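Side-chain contacts in aminopeptidase C (Lactobacillus rhamnosus, PDB 4K7C), which probably cleaves amino acids from the N-termini of peptides, as an aminopeptidase of the papain-like cysteine peptidase clan: residues 60-65 with 78-83; 90-95 with 246-251; 147-152 with 255-260. All blocks are in the same frame, centred on the assembly; numbering follows the deposited sequence. Where two conformers were deposited one is given.

Contact 1: residues 60-65 with 78-83; sequences AVSNQK and TMRHGI. With GOL (glycerol), chain F.
The CA atoms of Ser62 and Arg80 lie 10.7 Å apart, so the loop 60-65 and the helix segment 78-83 meet through one long side chain. Arg80 spans that gap. Its chain is extended from CG to NE, while its CG sits between the backbone N and the carbonyl carbon (chi1 81°). This directs the guanidinium at the loop backbone. Arg80 NH2 donates to Ala60 O at 2.9 Å with an N-H...O angle of 155°. The nitrogen lies in the plane of the carbonyl, whereas the oxygen is tilted somewhat from the guanidinium plane. Arg80 NH1 donates to O3 of a glycerol, 2.9 Å away, at the edge of the group and in its plane. The glycerol probably comes from the crystallisation liquor. Ser62 CB lies over one face, 4.1 Å from Arg80 NH2. His81 CE1 lies 3.7 Å above the opposite face of the Arg80 guanidinium, toward its rim. NE of Arg80 bonds Asn77 OD1, NH1 also reaches Phe92 O, and NH2 forms a salt bridge with Glu384 OE2. Glu384 holds His81 NE2 as well. Helix 70-87 probably corresponds to the long helix of the papain fold, which carries the nucleophilic cysteine at its start. With acceptors round its edge and a neighbour over each face, the buried guanidinium is fixed in rotation. Its charge is probably balanced by Glu384, and it ties the loop before this helix to the helix itself.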
loop_
_atom_site.group_PDB
_atom_site.type_symbol
_atom_site.label_atom_id
_atom_site.label_comp_id
_atom_site.label_asym_id
_atom_site.label_seq_id
_atom_site.Cartn_x
_atom_site.Cartn_y
_atom_site.Cartn_z
ATOM N N ALA A 60 13.346 21.679 -12.607
ATOM C CA ALA A 60 12.315 20.866 -12.028
ATOM C C ALA A 60 11.050 21.670 -11.775
ATOM O O ALA A 60 11.074 22.901 -11.512
ATOM C CB ALA A 60 12.806 20.172 -10.744
ATOM N N VAL A 61 9.906 20.962 -11.887
ATOM C CA VAL A 61 8.597 21.582 -11.632
ATOM C C VAL A 61 8.205 21.782 -10.167
ATOM O O VAL A 61 8.767 21.170 -9.221
ATOM C CB VAL A 61 7.458 20.790 -12.358
ATOM C CG1 VAL A 61 7.781 20.606 -13.875
ATOM C CG2 VAL A 61 7.254 19.413 -11.740
ATOM N N SER A 62 7.240 22.680 -9.984
ATOM C CA SER A 62 6.630 22.939 -8.691
ATOM C C SER A 62 5.284 22.155 -8.645
ATOM O O SER A 62 4.876 21.503 -9.639
ATOM C CB SER A 62 6.412 24.472 -8.512
ATOM O OG SER A 62 5.725 25.031 -9.611
ATOM N N ASN A 63 4.597 22.200 -7.520
ATOM C CA ASN A 63 3.381 21.428 -7.300
ATOM C C ASN A 63 2.461 22.184 -6.372
ATOM O O ASN A 63 2.760 22.378 -5.171
ATOM C CB ASN A 63 3.723 20.072 -6.647
ATOM C CG ASN A 63 2.525 19.155 -6.590
ATOM O OD1 ASN A 63 1.402 19.543 -6.886
ATOM N ND2 ASN A 63 2.766 17.924 -6.188
ATOM N N GLN A 64 1.343 22.639 -6.927
ATOM C CA GLN A 64 0.309 23.384 -6.219
ATOM C C GLN A 64 -0.587 22.566 -5.313
ATOM O O GLN A 64 -1.319 23.111 -4.482
ATOM C CB GLN A 64 -0.517 24.144 -7.264
ATOM C CG GLN A 64 -1.542 23.287 -8.010
ATOM C CD GLN A 64 -2.044 23.967 -9.221
ATOM O OE1 GLN A 64 -1.277 24.367 -10.103
ATOM N NE2 GLN A 64 -3.321 24.217 -9.227
ATOM N N LYS A 65 -0.512 21.249 -5.449
ATOM C CA LYS A 65 -1.316 20.351 -4.637
ATOM C C LYS A 65 -2.798 20.624 -4.767
ATOM O O LYS A 65 -3.245 20.988 -5.868
ATOM C CB LYS A 65 -0.747 20.327 -3.220
ATOM C CG LYS A 65 0.682 19.822 -3.296
ATOM C CD LYS A 65 1.241 19.464 -1.932
ATOM C CE LYS A 65 2.656 18.883 -2.031
ATOM N NZ LYS A 65 3.286 18.717 -0.685
ATOM N N THR A 78 7.800 31.730 -14.278
ATOM C CA THR A 78 8.464 32.629 -15.264
ATOM C C THR A 78 9.563 33.434 -14.544
ATOM O O THR A 78 10.686 33.489 -15.024
ATOM C CB THR A 78 7.551 33.559 -16.072
ATOM O OG1 THR A 78 6.838 34.503 -15.280
ATOM C CG2 THR A 78 6.527 32.680 -16.919
HETATM N N MSE A 79 9.252 33.896 -13.354
HETATM C CA MSE A 79 10.217 34.762 -12.571
HETATM C C MSE A 79 11.357 33.935 -12.053
HETATM O O MSE A 79 12.509 34.294 -12.197
HETATM C CB MSE A 79 9.381 35.345 -11.428
HETATM C CG MSE A 79 8.454 36.394 -11.918
HETATM SE SE MSE A 79 7.363 37.087 -10.466
HETATM C CE MSE A 79 6.196 37.977 -11.689
ATOM N N ARG A 80 11.055 32.759 -11.490
ATOM C CA ARG A 80 12.102 31.928 -10.864
ATOM C C ARG A 80 13.029 31.326 -11.893
ATOM O O ARG A 80 14.182 31.044 -11.554
ATOM C CB ARG A 80 11.519 30.812 -9.993
ATOM C CG ARG A 80 11.067 29.565 -10.768
ATOM C CD ARG A 80 10.113 28.795 -9.872
ATOM N NE ARG A 80 9.586 27.580 -10.497
ATOM C CZ ARG A 80 10.123 26.375 -10.390
ATOM N NH1 ARG A 80 11.161 26.162 -9.583
ATOM N NH2 ARG A 80 9.534 25.355 -11.017
ATOM N N HIS A 81 12.569 31.110 -13.122
ATOM C CA HIS A 81 13.553 30.623 -14.148
ATOM C C HIS A 81 14.602 31.753 -14.475
ATOM O O HIS A 81 15.766 31.473 -14.719
ATOM C CB HIS A 81 12.873 30.053 -15.395
ATOM C CG HIS A 81 11.933 28.919 -15.118
ATOM N ND1 HIS A 81 12.212 27.919 -14.207
ATOM C CD2 HIS A 81 10.710 28.637 -15.619
ATOM C CE1 HIS A 81 11.188 27.067 -14.171
ATOM N NE2 HIS A 81 10.255 27.505 -14.986
ATOM N N GLY A 82 14.151 33.010 -14.459
ATOM C CA GLY A 82 15.041 34.159 -14.535
ATOM C C GLY A 82 16.081 34.167 -13.421
ATOM O O GLY A 82 17.284 34.250 -13.677
ATOM N N ILE A 83 15.611 33.938 -12.187
ATOM C CA ILE A 83 16.510 33.908 -11.036
ATOM C C ILE A 83 17.510 32.803 -11.129
ATOM O O ILE A 83 18.763 32.975 -10.855
ATOM C CB ILE A 83 15.707 33.780 -9.730
ATOM C CG1 ILE A 83 14.855 35.019 -9.531
ATOM C CG2 ILE A 83 16.619 33.553 -8.532
ATOM C CD1 ILE A 83 13.903 34.929 -8.332
HETATM C C1 GOL F . 10.419 21.264 -6.330
HETATM O O1 GOL F . 10.934 20.218 -5.508
HETATM C C2 GOL F . 11.574 22.086 -6.920
HETATM O O2 GOL F . 12.183 22.941 -5.923
HETATM C C3 GOL F . 11.065 23.018 -8.025
HETATM O O3 GOL F . 12.228 23.592 -8.607
#

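Contact 2: residues 90-95 with 246-251; sequences KDFELS and QTFFKK
Phe92 and Phe248 point at each other from opposite directions, and Leu94 joins them from one side. The two phenyl rings come closest at their CZ atoms, with Phe92 CZ 4.1 Å from Phe248 CZ. Their planes are inclined by about 37°, and the rings meet obliquely in a plain apolar contact. In both residues CG is anti to the backbone N (chi1 178° in Phe92, 180° in Phe248). This torsion carries each ring away from its own backbone, toward the other segment. Leu94 touches differently. Its CD2 methyl lies at the edge of the Phe248 ring, near the ring plane, with Leu94 CD2 3.6 Å from Phe248 CE2. The same methyl, Leu94 CD2, is 4.1 Å from Phe248 CZ. Phe248 CZ thus has Phe92 and Leu94 as joint neighbours, and the leucine crosses the axis of the phenylalanine at a slant. The backbones stay well apart, with 10.2 Å between the CA atoms of Leu94 and Phe249. In the papain-like fold of this enzyme, segment 90-95 connects helix 70-87 to helix 96-117, and helix 245-253 comes just after the hairpin of strands 226-231 and 237-243. On the helix side, the ring of Phe248 stacks with Tyr252 and meets Phe228 edge-to-face. On the loop side, Leu94 packs on Leu76 and Met79, and Phe92 on Ile83, all from helix 70-87. Pro156, from the loop that follows helix 142-152, touches the side chains of both Phe92 and Phe248.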
loop_
_atom_site.group_PDB
_atom_site.type_symbol
_atom_site.label_atom_id
_atom_site.label_comp_id
_atom_site.label_asym_id
_atom_site.label_seq_id
_atom_site.Cartn_x
_atom_site.Cartn_y
_atom_site.Cartn_z
ATOM N N LYS A 90 19.980 26.435 -9.148
ATOM C CA LYS A 90 19.215 25.360 -9.806
ATOM C C LYS A 90 17.902 25.078 -9.010
ATOM O O LYS A 90 17.947 24.903 -7.803
ATOM C CB LYS A 90 20.034 24.053 -9.889
ATOM C CG LYS A 90 19.436 23.111 -10.958
ATOM C CD LYS A 90 20.233 21.819 -11.122
ATOM C CE LYS A 90 19.976 20.858 -9.968
ATOM N NZ LYS A 90 20.672 19.549 -10.162
ATOM N N ASP A 91 16.762 25.000 -9.704
ATOM C CA ASP A 91 15.482 24.610 -9.072
ATOM C C ASP A 91 14.943 25.562 -7.992
ATOM O O ASP A 91 14.053 25.213 -7.150
ATOM C CB ASP A 91 15.569 23.194 -8.512
ATOM C CG ASP A 91 15.799 22.139 -9.620
ATOM O OD1 ASP A 91 15.623 22.411 -10.830
ATOM O OD2 ASP A 91 16.256 21.026 -9.224
ATOM N N PHE A 92 15.487 26.759 -7.973
ATOM C CA PHE A 92 15.059 27.727 -6.955
ATOM C C PHE A 92 13.536 27.960 -7.054
ATOM O O PHE A 92 12.966 27.959 -8.174
ATOM C CB PHE A 92 15.737 29.055 -7.184
ATOM C CG PHE A 92 15.294 30.099 -6.182
ATOM C CD1 PHE A 92 15.710 30.048 -4.860
ATOM C CD2 PHE A 92 14.436 31.108 -6.581
ATOM C CE1 PHE A 92 15.307 31.031 -3.933
ATOM C CE2 PHE A 92 14.051 32.084 -5.653
ATOM C CZ PHE A 92 14.437 32.009 -4.339
ATOM N N GLU A 93 12.853 28.044 -5.910
ATOM C CA GLU A 93 11.419 28.352 -5.928
ATOM C C GLU A 93 11.066 29.604 -5.087
ATOM O O GLU A 93 11.642 29.822 -4.047
ATOM C CB GLU A 93 10.549 27.215 -5.366
ATOM C CG GLU A 93 9.992 26.162 -6.259
ATOM C CD GLU A 93 9.069 25.191 -5.480
ATOM O OE1 GLU A 93 9.629 24.447 -4.661
ATOM O OE2 GLU A 93 7.799 25.270 -5.570
ATOM N N LEU A 94 10.117 30.381 -5.612
ATOM C CA LEU A 94 9.498 31.473 -4.872
ATOM C C LEU A 94 8.304 30.966 -4.107
ATOM O O LEU A 94 7.677 29.935 -4.535
ATOM C CB LEU A 94 9.084 32.573 -5.848
ATOM C CG LEU A 94 10.239 33.219 -6.632
ATOM C CD1 LEU A 94 9.836 33.944 -7.956
ATOM C CD2 LEU A 94 11.050 34.135 -5.702
ATOM N N SER A 95 7.915 31.701 -3.063
ATOM C CA SER A 95 6.796 31.313 -2.230
ATOM C C SER A 95 5.446 31.555 -2.917
ATOM O O SER A 95 4.985 32.672 -3.031
ATOM C CB SER A 95 6.816 32.074 -0.924
ATOM O OG SER A 95 5.777 31.789 -0.092
ATOM N N GLN A 246 9.862 43.427 -1.181
ATOM C CA GLN A 246 10.047 44.361 -2.291
ATOM C C GLN A 246 11.472 44.554 -2.748
ATOM O O GLN A 246 11.696 44.523 -3.934
ATOM C CB GLN A 246 9.288 45.661 -2.032
ATOM C CG GLN A 246 7.812 45.341 -1.773
ATOM C CD GLN A 246 6.933 46.548 -1.770
ATOM O OE1 GLN A 246 6.542 47.074 -0.711
ATOM N NE2 GLN A 246 6.651 47.045 -2.962
ATOM N N THR A 247 12.453 44.665 -1.836
ATOM C CA THR A 247 13.829 44.688 -2.298
ATOM C C THR A 247 14.325 43.355 -2.926
ATOM O O THR A 247 15.094 43.336 -3.846
ATOM C CB THR A 247 14.822 45.212 -1.222
ATOM O OG1 THR A 247 14.783 44.371 -0.089
ATOM C CG2 THR A 247 14.432 46.601 -0.846
ATOM N N PHE A 248 13.849 42.242 -2.390
ATOM C CA PHE A 248 14.119 40.923 -2.990
ATOM C C PHE A 248 13.590 40.906 -4.424
ATOM O O PHE A 248 14.312 40.564 -5.359
ATOM C CB PHE A 248 13.473 39.824 -2.132
ATOM C CG PHE A 248 13.703 38.473 -2.691
ATOM C CD1 PHE A 248 14.903 37.814 -2.462
ATOM C CD2 PHE A 248 12.796 37.928 -3.619
ATOM C CE1 PHE A 248 15.159 36.586 -3.077
ATOM C CE2 PHE A 248 13.090 36.711 -4.222
ATOM C CZ PHE A 248 14.270 36.048 -3.951
ATOM N N PHE A 249 12.344 41.294 -4.628
ATOM C CA PHE A 249 11.841 41.351 -5.981
ATOM C C PHE A 249 12.716 42.215 -6.889
ATOM O O PHE A 249 13.095 41.799 -8.003
ATOM C CB PHE A 249 10.397 41.795 -6.069
ATOM C CG PHE A 249 9.871 41.816 -7.504
ATOM C CD1 PHE A 249 9.438 40.657 -8.119
ATOM C CD2 PHE A 249 9.884 43.014 -8.251
ATOM C CE1 PHE A 249 9.061 40.678 -9.448
ATOM C CE2 PHE A 249 9.422 43.048 -9.563
ATOM C CZ PHE A 249 9.051 41.893 -10.168
ATOM N N LYS A 250 12.985 43.444 -6.450
ATOM C CA LYS A 250 13.763 44.389 -7.262
ATOM C C LYS A 250 15.149 43.836 -7.609
ATOM O O LYS A 250 15.594 43.972 -8.715
ATOM C CB LYS A 250 13.817 45.773 -6.564
ATOM C CG LYS A 250 12.443 46.461 -6.446
ATOM C CD LYS A 250 12.507 47.851 -5.760
ATOM C CE LYS A 250 11.499 48.819 -6.379
ATOM N NZ LYS A 250 10.265 48.688 -5.598
ATOM N N LYS A 251 15.818 43.156 -6.677
ATOM C CA LYS A 251 17.185 42.670 -6.893
ATOM C C LYS A 251 17.300 41.361 -7.657
ATOM O O LYS A 251 18.118 41.269 -8.586
ATOM C CB LYS A 251 17.930 42.581 -5.568
ATOM C CG LYS A 251 19.338 42.023 -5.649
ATOM C CD LYS A 251 20.113 42.217 -4.366
ATOM C CE LYS A 251 21.454 41.478 -4.389
ATOM N NZ LYS A 251 22.113 41.639 -3.061
#

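Contact 3: residues 147-152 with 255-260; sequences ALIEKY and WNLDDY
Ile149 and Glu150 receive the side chain of Leu257 from the turn that follows helix 245-253. Ile149 uses its CG2 branch, which is anti to the backbone N. Ile149 CG2 lies 3.7 Å from Leu257 CD1, and the two side chains cross at about a right angle. One residue on, Glu150 runs alongside Leu257 in the opposite direction. Glu150 CG is 3.5 Å from Leu257 CD1, and further out Glu150 OE1 is 3.6 Å from Leu257 CB. The CA atoms of Glu150 and Leu257 are only 7.6 Å apart. Next in sequence, Lys151 NZ pairs with Glu106 and also reaches Ile5 O of the second subunit, which places this helix end at the subunit interface. Across from the helix, Asn256 OD1 accepts from Asp258 N at 3.0 Å. This Asx turn opens the short 3-10 segment 257-259 that presents Leu257. Glu150 OE1 and Asp258 OD1 stand 5.1 Å apart, and Arg289 NH1 forms a salt bridge with each. The contact thus joins an apolar inner part, Ile149 with Leu257, to a charged margin. There Arg289 probably offsets the repulsion between the two carboxylates and links the end of helix 142-152 to the turn.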
loop_
_atom_site.group_PDB
_atom_site.type_symbol
_atom_site.label_atom_id
_atom_site.label_comp_id
_atom_site.label_asym_id
_atom_site.label_seq_id
_atom_site.Cartn_x
_atom_site.Cartn_y
_atom_site.Cartn_z
ATOM N N ALA A 147 -0.430 42.856 -9.970
ATOM C CA ALA A 147 -0.906 43.790 -8.990
ATOM C C ALA A 147 -0.381 43.423 -7.607
ATOM O O ALA A 147 0.015 44.302 -6.820
ATOM C CB ALA A 147 -2.416 43.846 -8.944
ATOM N N LEU A 148 -0.397 42.111 -7.294
ATOM C CA LEU A 148 0.092 41.650 -6.021
ATOM C C LEU A 148 1.564 41.860 -5.846
ATOM O O LEU A 148 1.968 42.330 -4.792
ATOM C CB LEU A 148 -0.245 40.146 -5.781
ATOM C CG LEU A 148 -1.745 39.878 -5.656
ATOM C CD1 LEU A 148 -2.006 38.388 -5.831
ATOM C CD2 LEU A 148 -2.276 40.354 -4.323
ATOM N N ILE A 149 2.344 41.619 -6.894
ATOM C CA ILE A 149 3.775 41.736 -6.810
ATOM C C ILE A 149 4.190 43.205 -6.704
ATOM O O ILE A 149 5.132 43.529 -5.985
ATOM C CB ILE A 149 4.378 40.957 -7.946
ATOM C CG1 ILE A 149 4.242 39.457 -7.549
ATOM C CG2 ILE A 149 5.864 41.263 -8.168
ATOM C CD1 ILE A 149 4.852 38.629 -8.567
ATOM N N GLU A 150 3.477 44.064 -7.447
ATOM C CA GLU A 150 3.715 45.504 -7.376
ATOM C C GLU A 150 3.516 45.987 -5.950
ATOM O O GLU A 150 4.290 46.790 -5.475
ATOM C CB GLU A 150 2.814 46.260 -8.341
ATOM C CG GLU A 150 3.319 46.003 -9.752
ATOM C CD GLU A 150 2.457 46.611 -10.812
ATOM O OE1 GLU A 150 3.065 47.136 -11.759
ATOM O OE2 GLU A 150 1.215 46.525 -10.708
ATOM N N LYS A 151 2.504 45.508 -5.266
ATOM C CA LYS A 151 2.175 46.065 -3.959
ATOM C C LYS A 151 2.996 45.400 -2.816
ATOM O O LYS A 151 3.327 46.066 -1.788
ATOM C CB LYS A 151 0.694 45.950 -3.708
ATOM C CG LYS A 151 0.264 46.491 -2.366
ATOM C CD LYS A 151 -1.254 46.574 -2.301
ATOM C CE LYS A 151 -1.657 47.372 -1.108
ATOM N NZ LYS A 151 -3.111 47.543 -1.130
ATOM N N TYR A 152 3.298 44.102 -2.983
ATOM C CA TYR A 152 3.842 43.272 -1.902
ATOM C C TYR A 152 5.166 42.573 -2.060
ATOM O O TYR A 152 5.756 42.029 -1.091
ATOM C CB TYR A 152 2.807 42.246 -1.486
ATOM C CG TYR A 152 1.539 42.831 -0.913
ATOM C CD1 TYR A 152 1.533 43.394 0.371
ATOM C CD2 TYR A 152 0.321 42.745 -1.586
ATOM C CE1 TYR A 152 0.356 43.926 0.944
ATOM C CE2 TYR A 152 -0.869 43.235 -1.018
ATOM C CZ TYR A 152 -0.868 43.873 0.218
ATOM O OH TYR A 152 -2.005 44.381 0.794
ATOM N N TRP A 255 12.076 43.001 -12.891
ATOM C CA TRP A 255 11.185 43.364 -13.975
ATOM C C TRP A 255 10.418 44.647 -13.703
ATOM O O TRP A 255 10.235 45.022 -12.571
ATOM C CB TRP A 255 10.167 42.241 -14.198
ATOM C CG TRP A 255 10.721 40.962 -14.545
ATOM C CD1 TRP A 255 12.000 40.649 -14.739
ATOM C CD2 TRP A 255 9.971 39.742 -14.759
ATOM N NE1 TRP A 255 12.131 39.322 -15.077
ATOM C CE2 TRP A 255 10.886 38.747 -15.078
ATOM C CE3 TRP A 255 8.624 39.433 -14.714
ATOM C CZ2 TRP A 255 10.498 37.406 -15.345
ATOM C CZ3 TRP A 255 8.228 38.100 -14.985
ATOM C CH2 TRP A 255 9.180 37.127 -15.315
ATOM N N ASN A 256 10.074 45.321 -14.802
ATOM C CA ASN A 256 9.090 46.361 -14.806
ATOM C C ASN A 256 7.860 45.685 -15.341
ATOM O O ASN A 256 7.789 45.341 -16.550
ATOM C CB ASN A 256 9.524 47.532 -15.668
ATOM C CG ASN A 256 8.469 48.580 -15.752
ATOM O OD1 ASN A 256 7.387 48.482 -15.169
ATOM N ND2 ASN A 256 8.768 49.615 -16.493
ATOM N N LEU A 257 6.900 45.564 -14.430
ATOM C CA LEU A 257 5.681 44.815 -14.649
ATOM C C LEU A 257 4.802 45.502 -15.683
ATOM O O LEU A 257 3.986 44.838 -16.347
ATOM C CB LEU A 257 4.960 44.502 -13.352
ATOM C CG LEU A 257 5.737 43.456 -12.521
ATOM C CD1 LEU A 257 5.119 43.365 -11.143
ATOM C CD2 LEU A 257 5.878 42.075 -13.149
ATOM N N ASP A 258 5.061 46.778 -15.945
ATOM C CA ASP A 258 4.447 47.387 -17.094
ATOM C C ASP A 258 4.810 46.864 -18.466
ATOM O O ASP A 258 4.120 47.243 -19.439
ATOM C CB ASP A 258 4.768 48.929 -17.131
ATOM C CG ASP A 258 3.827 49.736 -16.318
ATOM O OD1 ASP A 258 2.607 49.443 -16.302
ATOM O OD2 ASP A 258 4.315 50.732 -15.700
ATOM N N ASP A 259 5.939 46.160 -18.577
ATOM C CA ASP A 259 6.489 45.748 -19.818
ATOM C C ASP A 259 5.640 44.601 -20.418
ATOM O O ASP A 259 5.959 44.233 -21.520
ATOM C CB ASP A 259 7.900 45.173 -19.623
ATOM C CG ASP A 259 8.961 46.240 -19.344
ATOM O OD1 ASP A 259 8.608 47.406 -19.427
ATOM O OD2 ASP A 259 10.121 45.825 -19.092
ATOM N N TYR A 260 4.606 44.096 -19.703
ATOM C CA TYR A 260 3.911 42.783 -20.092
ATOM C C TYR A 260 2.499 43.033 -20.504
ATOM O O TYR A 260 1.802 43.781 -19.862
ATOM C CB TYR A 260 3.991 41.704 -18.954
ATOM C CG TYR A 260 5.448 41.451 -18.612
ATOM C CD1 TYR A 260 6.254 40.733 -19.440
ATOM C CD2 TYR A 260 6.040 42.071 -17.521
ATOM C CE1 TYR A 260 7.609 40.577 -19.187
ATOM C CE2 TYR A 260 7.412 41.920 -17.248
ATOM C CZ TYR A 260 8.169 41.195 -18.082
ATOM O OH TYR A 260 9.485 41.061 -17.859
#

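Overall arrangement
The contacts form a chain of neighbours in the helical part of the papain-like fold. The centres of contacts 1 and 2 are about 11 Å apart, those of contacts 2 and 3 about 14 Å, and those of contacts 1 and 3 about 18 Å. Contact 1 closes in sequence before the others open, whereas the segments of contacts 2 and 3 alternate. Helix 70-87 links them: Met79 packs on Ile149 and Trp255 of contact 3. Ala60 N bonds Asp91 OD1, joining contact 1 to contact 2. Helix 245-253 also meets helix 142-152 through Phe249 and Ile149. Distant parts of the sequence are thus packed round the helix that Cys70 begins.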